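Local structure of putative PII-like nitrogen regulatory protein (Shewanella baltica, 3CE8) at residues A[22-27]-A[83-88]; A[51-56]-A[77-82]. The protein is of unknown function but, as a putative PII-like protein of the DUF3240 family that assembles as a trimer, may act in nitrogen regulation. One frame throughout, in Å; residues are numbered along the deposited sequence.

How the interactions relate
Both contacts lie in one four-stranded antiparallel sheet and share strand 74-86, which runs between strands 23-31 and 50-60. Interaction 1 pairs its C-terminal end with strand 23-31. Interaction 2 pairs its preceding part with strand 50-60. Their centres are about 16 Å apart, on opposite sides of the chain's centre. Segments 51-56 and 77-82 both fall between 22-27 and 83-88 in sequence, so the connection closed by interaction 2 lies within that of interaction 1. The order 50-60, 74-86, 23-31, 106-112 across the sheet, with helices 35-42 and 90-100, fits the ferredoxin-like fold of PII-like proteins. Both contacts also touch the second subunit, so the sheet takes part in the trimer.

Interaction 1 of 2, residues A[22-27]-A[83-88]; sequences TEQLLV and IMHPAA. With EDO (1,2-ethanediol), chain E.
The carbonyl oxygen of Ile-83 is gripped twice. Leu-26 N reaches Ile-83 O at 2.9 Å, and His-85 ND1 reaches Ile-83 O at 2.9 Å from the opposite face of the carbonyl plane. The second bond lies in the imidazole plane and fixes the rotation of the ring. With ND1 as donor, NE2 is left as acceptor. Gln-24 NE2 donates to His-85 NE2 at 3.1 Å, in its own amide plane but tilted from the ring, the two planes standing 78° apart. Gln-90 OE1 also binds Gln-24 NE2. CG of both residues sits between backbone N and carbonyl carbon (chi1 57° in Gln-24, 65° in His-85), which brings amide and ring together. A leucine in place of His-85 would probably leave Gln-24 without this acceptor and Ile-83 O without its second, side-chain donor. The strands form an antiparallel ladder within the ferredoxin-like sheet. Ala-87 N closes its end on Thr-22 O at 2.6 Å. Leu-26 and Ile-83 lie side by side on the His-85 face, where Leu-93 of helix 90-100 covers Leu-26. On the other face the selenomethionine Met-84, in the conformer modelled here, crosses Leu-25 at about a right angle.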
loop_
_atom_site.group_PDB
_atom_site.type_symbol
_atom_site.label_atom_id
_atom_site.label_comp_id
_atom_site.label_asym_id
_atom_site.label_seq_id
_atom_site.Cartn_x
_atom_site.Cartn_y
_atom_site.Cartn_z
ATOM N N THR A 22 7.883 8.905 13.961
ATOM C CA THR A 22 6.760 9.606 14.596
ATOM C C THR A 22 5.664 9.817 13.538
ATOM O O THR A 22 4.556 10.212 13.852
ATOM C CB THR A 22 7.173 10.941 15.194
ATOM O OG1 THR A 22 7.751 11.754 14.162
ATOM C CG2 THR A 22 8.162 10.729 16.370
ATOM N N GLU A 23 6.022 9.539 12.284
ATOM C CA GLU A 23 5.070 9.557 11.139
ATOM C C GLU A 23 4.562 8.159 10.936
ATOM O O GLU A 23 5.282 7.163 11.077
ATOM C CB GLU A 23 5.667 10.023 9.808
ATOM C CG GLU A 23 6.006 11.495 9.753
ATOM C CD GLU A 23 4.793 12.403 9.738
ATOM O OE1 GLU A 23 3.851 12.139 8.963
ATOM O OE2 GLU A 23 4.806 13.409 10.476
ATOM N N GLN A 24 3.292 8.094 10.611
ATOM C CA GLN A 24 2.655 6.816 10.366
ATOM C C GLN A 24 1.590 7.001 9.290
ATOM O O GLN A 24 1.151 8.110 9.035
ATOM C CB GLN A 24 2.111 6.240 11.671
ATOM C CG GLN A 24 1.146 7.141 12.369
ATOM C CD GLN A 24 0.636 6.556 13.675
ATOM O OE1 GLN A 24 1.356 5.803 14.353
ATOM N NE2 GLN A 24 -0.626 6.918 14.045
ATOM N N LEU A 25 1.234 5.911 8.638
ATOM C CA LEU A 25 0.291 5.947 7.528
ATOM C C LEU A 25 -1.094 5.424 7.890
ATOM O O LEU A 25 -1.228 4.307 8.314
ATOM C CB LEU A 25 0.870 5.105 6.369
ATOM C CG LEU A 25 0.176 5.182 5.015
ATOM C CD1 LEU A 25 0.396 6.586 4.455
ATOM C CD2 LEU A 25 0.660 4.060 4.047
ATOM N N LEU A 26 -2.113 6.247 7.753
ATOM C CA LEU A 26 -3.485 5.766 7.937
ATOM C C LEU A 26 -4.021 5.329 6.609
ATOM O O LEU A 26 -3.946 6.063 5.631
ATOM C CB LEU A 26 -4.418 6.850 8.489
ATOM C CG LEU A 26 -5.910 6.511 8.552
ATOM C CD1 LEU A 26 -6.230 5.415 9.565
ATOM C CD2 LEU A 26 -6.595 7.792 8.933
ATOM N N VAL A 27 -4.478 4.090 6.572
ATOM C CA VAL A 27 -5.132 3.533 5.375
ATOM C C VAL A 27 -6.570 3.293 5.758
ATOM O O VAL A 27 -6.889 2.665 6.779
ATOM C CB VAL A 27 -4.530 2.215 4.869
ATOM C CG1 VAL A 27 -5.347 1.723 3.670
ATOM C CG2 VAL A 27 -3.053 2.415 4.518
ATOM N N ILE A 83 -3.145 8.343 4.204
ATOM C CA ILE A 83 -2.884 9.587 4.915
ATOM C C ILE A 83 -1.744 9.526 5.927
ATOM O O ILE A 83 -1.841 8.993 7.027
ATOM C CB ILE A 83 -4.166 10.033 5.654
ATOM C CG1 ILE A 83 -5.352 9.990 4.684
ATOM C CG2 ILE A 83 -4.013 11.429 6.311
ATOM C CD1 ILE A 83 -6.600 9.628 5.374
HETATM N N MSE A 84 -0.644 10.091 5.487
HETATM C CA MSE A 84 0.551 10.221 6.298
HETATM C C MSE A 84 0.249 11.327 7.296
HETATM O O MSE A 84 -0.279 12.391 6.939
HETATM C CB MSE A 84 1.785 10.587 5.462
HETATM C CG MSE A 84 3.066 10.592 6.269
HETATM SE SE MSE A 84 3.620 8.787 6.636
HETATM C CE MSE A 84 3.702 8.145 4.810
ATOM N N HIS A 85 0.573 11.050 8.548
ATOM C CA HIS A 85 0.329 11.970 9.630
ATOM C C HIS A 85 1.213 11.670 10.827
ATOM O O HIS A 85 1.663 10.541 10.998
ATOM C CB HIS A 85 -1.134 11.838 10.070
ATOM C CG HIS A 85 -1.467 10.493 10.656
ATOM N ND1 HIS A 85 -1.697 9.372 9.874
ATOM C CD2 HIS A 85 -1.590 10.088 11.943
ATOM C CE1 HIS A 85 -1.933 8.332 10.662
ATOM N NE2 HIS A 85 -1.867 8.735 11.920
ATOM N N PRO A 86 1.464 12.685 11.658
ATOM C CA PRO A 86 2.196 12.445 12.881
ATOM C C PRO A 86 1.397 11.600 13.881
ATOM O O PRO A 86 0.200 11.810 14.105
ATOM C CB PRO A 86 2.432 13.853 13.451
ATOM C CG PRO A 86 1.844 14.847 12.470
ATOM C CD PRO A 86 0.967 14.072 11.539
ATOM N N ALA A 87 2.100 10.662 14.485
ATOM C CA ALA A 87 1.522 9.749 15.456
ATOM C C ALA A 87 0.817 10.522 16.556
ATOM O O ALA A 87 -0.193 10.086 17.107
ATOM C CB ALA A 87 2.630 8.817 16.058
ATOM N N ALA A 88 1.328 11.710 16.811
ATOM C CA ALA A 88 0.822 12.569 17.906
ATOM C C ALA A 88 -0.592 13.100 17.648
ATOM O O ALA A 88 -1.286 13.520 18.568
ATOM C CB ALA A 88 1.751 13.748 18.135
HETATM C C1 EDO E . 0.358 9.966 1.656
HETATM O O1 EDO E . -0.457 9.784 0.493
HETATM C C2 EDO E . 0.908 11.379 1.732
HETATM O O2 EDO E . 0.097 11.890 2.772
#

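Interaction 2 of 2, residues A[51-56]-A[77-82]; sequences FSLGNI and EFCKFE. With EDO (1,2-ethanediol), chain E.
Leu-53 packs over Phe-81 on the face of the sheet that helix 35-42 covers. Its CB stands above one face of the ring, offset toward the rim, 4.2 Å from the centroid in a CH-pi contact. CD2 of Leu-53 continues along the ring to CE2 of Phe-81 at 3.6 Å, while its other methyl, CD1, rests on Cys-79 SG at 3.8 Å. Phe-51 lies alongside Phe-81, and its CD2 meets the edge of that ring. CG of Phe-51 stands between backbone N and carbonyl carbon (chi1 58°), which points the ring the same way as Phe-81. Ile-38 and Val-39 of the helix close over Phe-81. The backbones form an antiparallel ladder, with hydrogen-bonded pairs Ser-52 with Glu-82, Gly-54 with Lys-80 and Ile-56 with Phe-78. In its middle, Lys-80 N meets Gly-54 O at 2.6 Å.

On the reverse face Ile-56 is well packed: its CD1 touches Phe-78, and its CG1 lies 3.7 Å from Lys-80 CB. Asn-55 and Glu-77 are looser. Asn-55 is exposed, and the Glu-77 carboxylate crosses it at about a right angle. The extended Lys-80 chain brings NZ 3.6 Å from Glu-82 OE2, a long salt bridge, and NZ also makes a weak ion pair with Glu-82 of the third subunit. The lysine side chain lies about 3 Å from a bound phosphate, probably from the crystallisation liquor. The Phe-51, Leu-53, Cys-79 and Phe-81 part is thus mostly apolar under its helix, whereas the other face carries the Lys-80 and Glu-82 pair, consistent with weak electrostatic links between subunits and perhaps an anion pocket.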
loop_
_atom_site.group_PDB
_atom_site.type_symbol
_atom_site.label_atom_id
_atom_site.label_comp_id
_atom_site.label_asym_id
_atom_site.label_seq_id
_atom_site.Cartn_x
_atom_site.Cartn_y
_atom_site.Cartn_z
ATOM N N PHE A 51 -2.437 14.018 1.014
ATOM C CA PHE A 51 -2.917 12.598 1.056
ATOM C C PHE A 51 -3.161 12.056 -0.324
ATOM O O PHE A 51 -3.179 12.797 -1.296
ATOM C CB PHE A 51 -4.191 12.414 1.883
ATOM C CG PHE A 51 -5.354 13.250 1.414
ATOM C CD1 PHE A 51 -5.484 14.570 1.818
ATOM C CD2 PHE A 51 -6.315 12.717 0.565
ATOM C CE1 PHE A 51 -6.534 15.337 1.365
ATOM C CE2 PHE A 51 -7.373 13.486 0.115
ATOM C CZ PHE A 51 -7.486 14.790 0.518
ATOM N N SER A 52 -3.362 10.751 -0.384
ATOM C CA SER A 52 -3.625 10.106 -1.666
ATOM C C SER A 52 -4.849 9.248 -1.605
ATOM O O SER A 52 -5.286 8.814 -0.552
ATOM C CB SER A 52 -2.461 9.231 -2.122
ATOM O OG SER A 52 -2.566 7.910 -1.612
ATOM N N LEU A 53 -5.411 9.009 -2.767
ATOM C CA LEU A 53 -6.587 8.143 -2.858
ATOM C C LEU A 53 -6.680 7.400 -4.168
ATOM O O LEU A 53 -6.377 7.908 -5.222
ATOM C CB LEU A 53 -7.865 8.932 -2.614
ATOM C CG LEU A 53 -8.391 9.870 -3.661
ATOM C CD1 LEU A 53 -9.183 9.035 -4.625
ATOM C CD2 LEU A 53 -9.289 10.886 -3.001
ATOM N N GLY A 54 -7.055 6.147 -4.051
ATOM C CA GLY A 54 -7.220 5.306 -5.212
ATOM C C GLY A 54 -8.389 4.359 -5.101
ATOM O O GLY A 54 -8.880 4.071 -4.022
ATOM N N ASN A 55 -8.826 3.882 -6.242
ATOM C CA ASN A 55 -9.905 2.899 -6.315
ATOM C C ASN A 55 -9.401 1.486 -6.065
ATOM O O ASN A 55 -8.390 1.073 -6.608
ATOM C CB ASN A 55 -10.603 2.957 -7.683
ATOM C CG ASN A 55 -11.556 4.148 -7.805
ATOM O OD1 ASN A 55 -12.086 4.677 -6.798
ATOM N ND2 ASN A 55 -11.803 4.558 -9.044
ATOM N N ILE A 56 -10.096 0.771 -5.193
ATOM C CA ILE A 56 -9.821 -0.662 -4.960
ATOM C C ILE A 56 -11.129 -1.461 -4.873
ATOM O O ILE A 56 -12.208 -0.935 -4.621
ATOM C CB ILE A 56 -8.877 -0.986 -3.722
ATOM C CG1 ILE A 56 -9.452 -0.438 -2.413
ATOM C CG2 ILE A 56 -7.393 -0.544 -3.970
ATOM C CD1 ILE A 56 -10.636 -1.213 -1.937
ATOM N N GLU A 77 -16.786 -2.122 -4.742
ATOM C CA GLU A 77 -15.762 -1.108 -5.043
ATOM C C GLU A 77 -15.722 0.049 -4.053
ATOM O O GLU A 77 -16.730 0.674 -3.726
ATOM C CB GLU A 77 -15.976 -0.546 -6.458
ATOM C CG GLU A 77 -14.860 0.376 -6.968
ATOM C CD GLU A 77 -13.686 -0.402 -7.592
ATOM O OE1 GLU A 77 -13.905 -1.556 -8.035
ATOM O OE2 GLU A 77 -12.555 0.139 -7.667
ATOM N N PHE A 78 -14.512 0.327 -3.596
ATOM C CA PHE A 78 -14.260 1.390 -2.620
ATOM C C PHE A 78 -13.161 2.334 -3.019
ATOM O O PHE A 78 -12.400 2.158 -3.960
ATOM C CB PHE A 78 -13.843 0.831 -1.243
ATOM C CG PHE A 78 -14.773 -0.204 -0.683
ATOM C CD1 PHE A 78 -14.660 -1.530 -1.062
ATOM C CD2 PHE A 78 -15.723 0.135 0.248
ATOM C CE1 PHE A 78 -15.494 -2.494 -0.551
ATOM C CE2 PHE A 78 -16.571 -0.828 0.766
ATOM C CZ PHE A 78 -16.450 -2.138 0.365
ATOM N N CYS A 79 -13.060 3.313 -2.169
ATOM C CA CYS A 79 -12.074 4.334 -2.305
ATOM C C CYS A 79 -11.068 4.134 -1.188
ATOM O O CYS A 79 -11.418 4.065 -0.026
ATOM C CB CYS A 79 -12.754 5.702 -2.231
ATOM S SG CYS A 79 -11.626 7.102 -2.454
ATOM N N LYS A 80 -9.810 4.009 -1.571
ATOM C CA LYS A 80 -8.732 3.801 -0.628
ATOM C C LYS A 80 -7.868 5.041 -0.519
ATOM O O LYS A 80 -7.171 5.479 -1.462
ATOM C CB LYS A 80 -7.892 2.585 -1.026
ATOM C CG LYS A 80 -6.696 2.234 -0.128
ATOM C CD LYS A 80 -5.798 1.224 -0.869
ATOM C CE LYS A 80 -4.537 0.802 -0.161
ATOM N NZ LYS A 80 -3.659 -0.036 -1.052
ATOM N N PHE A 81 -7.948 5.563 0.694
ATOM C CA PHE A 81 -7.221 6.740 1.126
ATOM C C PHE A 81 -5.998 6.320 1.895
ATOM O O PHE A 81 -6.028 5.378 2.680
ATOM C CB PHE A 81 -8.062 7.596 2.093
ATOM C CG PHE A 81 -9.201 8.379 1.435
ATOM C CD1 PHE A 81 -10.456 7.816 1.277
ATOM C CD2 PHE A 81 -9.016 9.696 1.028
ATOM C CE1 PHE A 81 -11.475 8.541 0.703
ATOM C CE2 PHE A 81 -10.033 10.410 0.439
ATOM C CZ PHE A 81 -11.259 9.844 0.283
ATOM N N GLU A 82 -4.920 7.038 1.647
ATOM C CA GLU A 82 -3.684 6.879 2.408
ATOM C C GLU A 82 -3.259 8.252 2.882
ATOM O O GLU A 82 -3.081 9.185 2.082
ATOM C CB GLU A 82 -2.594 6.193 1.589
ATOM C CG GLU A 82 -2.939 4.753 1.285
ATOM C CD GLU A 82 -1.793 3.940 0.716
ATOM O OE1 GLU A 82 -0.690 4.460 0.446
ATOM O OE2 GLU A 82 -2.001 2.736 0.568
HETATM C C1 EDO E . 0.358 9.966 1.656
HETATM O O1 EDO E . -0.457 9.784 0.493
HETATM C C2 EDO E . 0.908 11.379 1.732
HETATM O O2 EDO E . 0.097 11.890 2.772
#